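Local coordinates for YopX protein (PDB 2I2L) that is of unknown function, is encoded by the SPbeta prophage of Bacillus subtilis and assembles as a homodimer, at residues 63-66 and 67-70. Residues are numbered along the deposited sequence; the frame is centred on the assembly and turned at random.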
ATOM      1  N   LYS B  63      12.738  -7.280   3.887  1.00 50.97           N
ATOM      2  CA  LYS B  63      12.844  -5.871   4.246  1.00 50.40           C
ATOM      3  C   LYS B  63      11.552  -5.130   3.897  1.00 49.50           C
ATOM      4  O   LYS B  63      10.778  -5.574   3.039  1.00 49.40           O
ATOM      5  CB  LYS B  63      14.003  -5.207   3.487  1.00 52.40           C
ATOM      6  CG  LYS B  63      15.142  -6.136   3.045  1.00 55.21           C
ATOM      7  CD  LYS B  63      16.070  -6.540   4.197  1.00 56.11           C
ATOM      8  CE  LYS B  63      17.241  -7.405   3.706  1.00 55.99           C
ATOM      9  NZ  LYS B  63      16.822  -8.737   3.168  1.00 55.14           N
ATOM     10  N   PHE B  64      11.324  -4.007   4.578  1.00 46.85           N
ATOM     11  CA  PHE B  64      10.171  -3.150   4.318  1.00 42.76           C
ATOM     12  C   PHE B  64      10.698  -2.058   3.389  1.00 41.31           C
ATOM     13  O   PHE B  64      11.770  -1.510   3.630  1.00 41.35           O
ATOM     14  CB  PHE B  64       9.664  -2.517   5.613  1.00 39.98           C
ATOM     15  CG  PHE B  64       8.357  -3.072   6.082  1.00 38.84           C
ATOM     16  CD1 PHE B  64       8.222  -3.578   7.375  1.00 38.09           C
ATOM     17  CD2 PHE B  64       7.257  -3.103   5.228  1.00 36.57           C
ATOM     18  CE1 PHE B  64       7.009  -4.107   7.811  1.00 36.90           C
ATOM     19  CE2 PHE B  64       6.042  -3.627   5.651  1.00 37.34           C
ATOM     20  CZ  PHE B  64       5.914  -4.134   6.947  1.00 36.96           C
ATOM     21  N   ILE B  65       9.966  -1.751   2.324  1.00 40.08           N
ATOM     22  CA  ILE B  65      10.412  -0.728   1.390  1.00 39.43           C
ATOM     23  C   ILE B  65       9.309   0.316   1.226  1.00 39.08           C
ATOM     24  O   ILE B  65       8.141  -0.032   1.036  1.00 38.54           O
ATOM     25  CB  ILE B  65      10.793  -1.370   0.017  1.00 39.36           C
ATOM     26  CG1 ILE B  65      11.953  -0.602  -0.620  1.00 40.49           C
ATOM     27  CG2 ILE B  65       9.615  -1.354  -0.925  1.00 39.33           C
ATOM     28  CD1 ILE B  65      12.596  -1.320  -1.813  1.00 39.95           C
ATOM     29  N   TYR B  66       9.685   1.592   1.328  1.00 38.88           N
ATOM     30  CA  TYR B  66       8.751   2.720   1.205  1.00 37.66           C
ATOM     31  C   TYR B  66       8.898   3.347  -0.191  1.00 39.97           C
ATOM     32  O   TYR B  66       9.028   2.614  -1.161  1.00 40.61           O
ATOM     33  CB  TYR B  66       9.047   3.733   2.310  1.00 32.84           C
ATOM     34  CG  TYR B  66       8.969   3.151   3.718  1.00 27.96           C
ATOM     35  CD1 TYR B  66       7.786   3.230   4.469  1.00 25.11           C
ATOM     36  CD2 TYR B  66      10.076   2.528   4.294  1.00 24.53           C
ATOM     37  CE1 TYR B  66       7.705   2.713   5.754  1.00 21.79           C
ATOM     38  CE2 TYR B  66      10.010   2.002   5.581  1.00 25.36           C
ATOM     39  CZ  TYR B  66       8.819   2.097   6.312  1.00 24.88           C
ATOM     40  OH  TYR B  66       8.759   1.589   7.598  1.00 21.93           O
ATOM     41  N   ASP B  67       8.889   4.675  -0.319  1.00 44.03           N
ATOM     42  CA  ASP B  67       9.037   5.280  -1.653  1.00 47.40           C
ATOM     43  C   ASP B  67      10.385   5.964  -1.898  1.00 49.92           C
ATOM     44  O   ASP B  67      10.455   7.146  -2.253  1.00 49.39           O
ATOM     45  CB  ASP B  67       7.896   6.246  -1.891  1.00 47.72           C
ATOM     46  CG  ASP B  67       6.554   5.547  -1.856  1.00 49.48           C
ATOM     47  OD1 ASP B  67       6.222   5.014  -0.775  1.00 49.69           O
ATOM     48  OD2 ASP B  67       5.848   5.517  -2.897  1.00 46.72           O
ATOM     49  N   ARG B  68      11.448   5.171  -1.759  1.00 51.82           N
ATOM     50  CA  ARG B  68      12.834   5.625  -1.878  1.00 52.54           C
ATOM     51  C   ARG B  68      13.593   5.317  -3.176  1.00 51.11           C
ATOM     52  O   ARG B  68      13.019   4.831  -4.151  1.00 51.57           O
ATOM     53  CB  ARG B  68      13.616   5.034  -0.711  1.00 55.25           C
ATOM     54  CG  ARG B  68      13.562   3.525  -0.698  1.00 57.33           C
ATOM     55  CD  ARG B  68      12.779   2.998   0.485  1.00 61.64           C
ATOM     56  NE  ARG B  68      13.547   3.059   1.727  1.00 64.83           N
ATOM     57  CZ  ARG B  68      13.340   2.261   2.776  1.00 66.76           C
ATOM     58  NH1 ARG B  68      12.387   1.336   2.737  1.00 66.02           N
ATOM     59  NH2 ARG B  68      14.091   2.384   3.867  1.00 68.09           N
ATOM     60  N   SER B  69      14.895   5.617  -3.162  1.00 49.34           N
ATOM     61  CA  SER B  69      15.797   5.383  -4.300  1.00 48.13           C
ATOM     62  C   SER B  69      16.575   4.091  -4.058  1.00 46.85           C
ATOM     63  O   SER B  69      17.039   3.844  -2.949  1.00 48.17           O
ATOM     64  CB  SER B  69      16.808   6.536  -4.450  1.00 47.37           C
ATOM     65  OG  SER B  69      16.180   7.788  -4.674  1.00 45.92           O
ATOM     66  N   ILE B  70      16.716   3.261  -5.081  1.00 45.79           N
ATOM     67  CA  ILE B  70      17.462   2.019  -4.922  1.00 46.57           C
ATOM     68  C   ILE B  70      18.365   1.797  -6.122  1.00 48.00           C
ATOM     69  O   ILE B  70      18.156   2.385  -7.187  1.00 48.01           O
ATOM     70  CB  ILE B  70      16.522   0.782  -4.758  1.00 45.07           C
ATOM     71  CG1 ILE B  70      15.547   0.682  -5.924  1.00 45.74           C
ATOM     72  CG2 ILE B  70      15.743   0.880  -3.481  1.00 44.87           C
ATOM     73  CD1 ILE B  70      16.038  -0.178  -7.072  1.00 47.74           C
TER
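Arg68 reaches back to Phe64 across a local corner, where strand 63-65 gives way to strand 68-74 and the chain passes from a four-stranded antiparallel sheet to a five-stranded one. The N-to-C directions of the two short strand segments differ by 120°. Arg68 starts with CG between the backbone N and the carbonyl carbon, and further bends at chi2 and chi3 fold it back over the preceding residues. Its NH1 gives a weak hydrogen bond to Phe64 O, 3.0 Å away, with an N-H...O angle of 130°; this acceptor lies at the edge of the guanidinium. The same group meets the Tyr66 ring obliquely, the planes 58° apart: CD2 of Tyr66 lies over one guanidinium face, 3.6 Å from Arg68 CZ, while Arg68 CZ lies at the edge of the Tyr66 ring, in its plane. On the inner side of the bend, Ile65 CG1 packs 3.9 Å from Arg68 CD, and Ile65 CD1 approaches Ile70 CG2 at 4.2 Å, their side chains crossing at about a right angle. Ile70, in strand 68-74, touches Ile117 and Val119 of strand 115-122, while the Tyr66 ring meets that of Tyr15. Such backfolding onto a carbonyl here accompanies a short loop linking an edge strand of one antiparallel sheet to a strand of another in an all-beta protein.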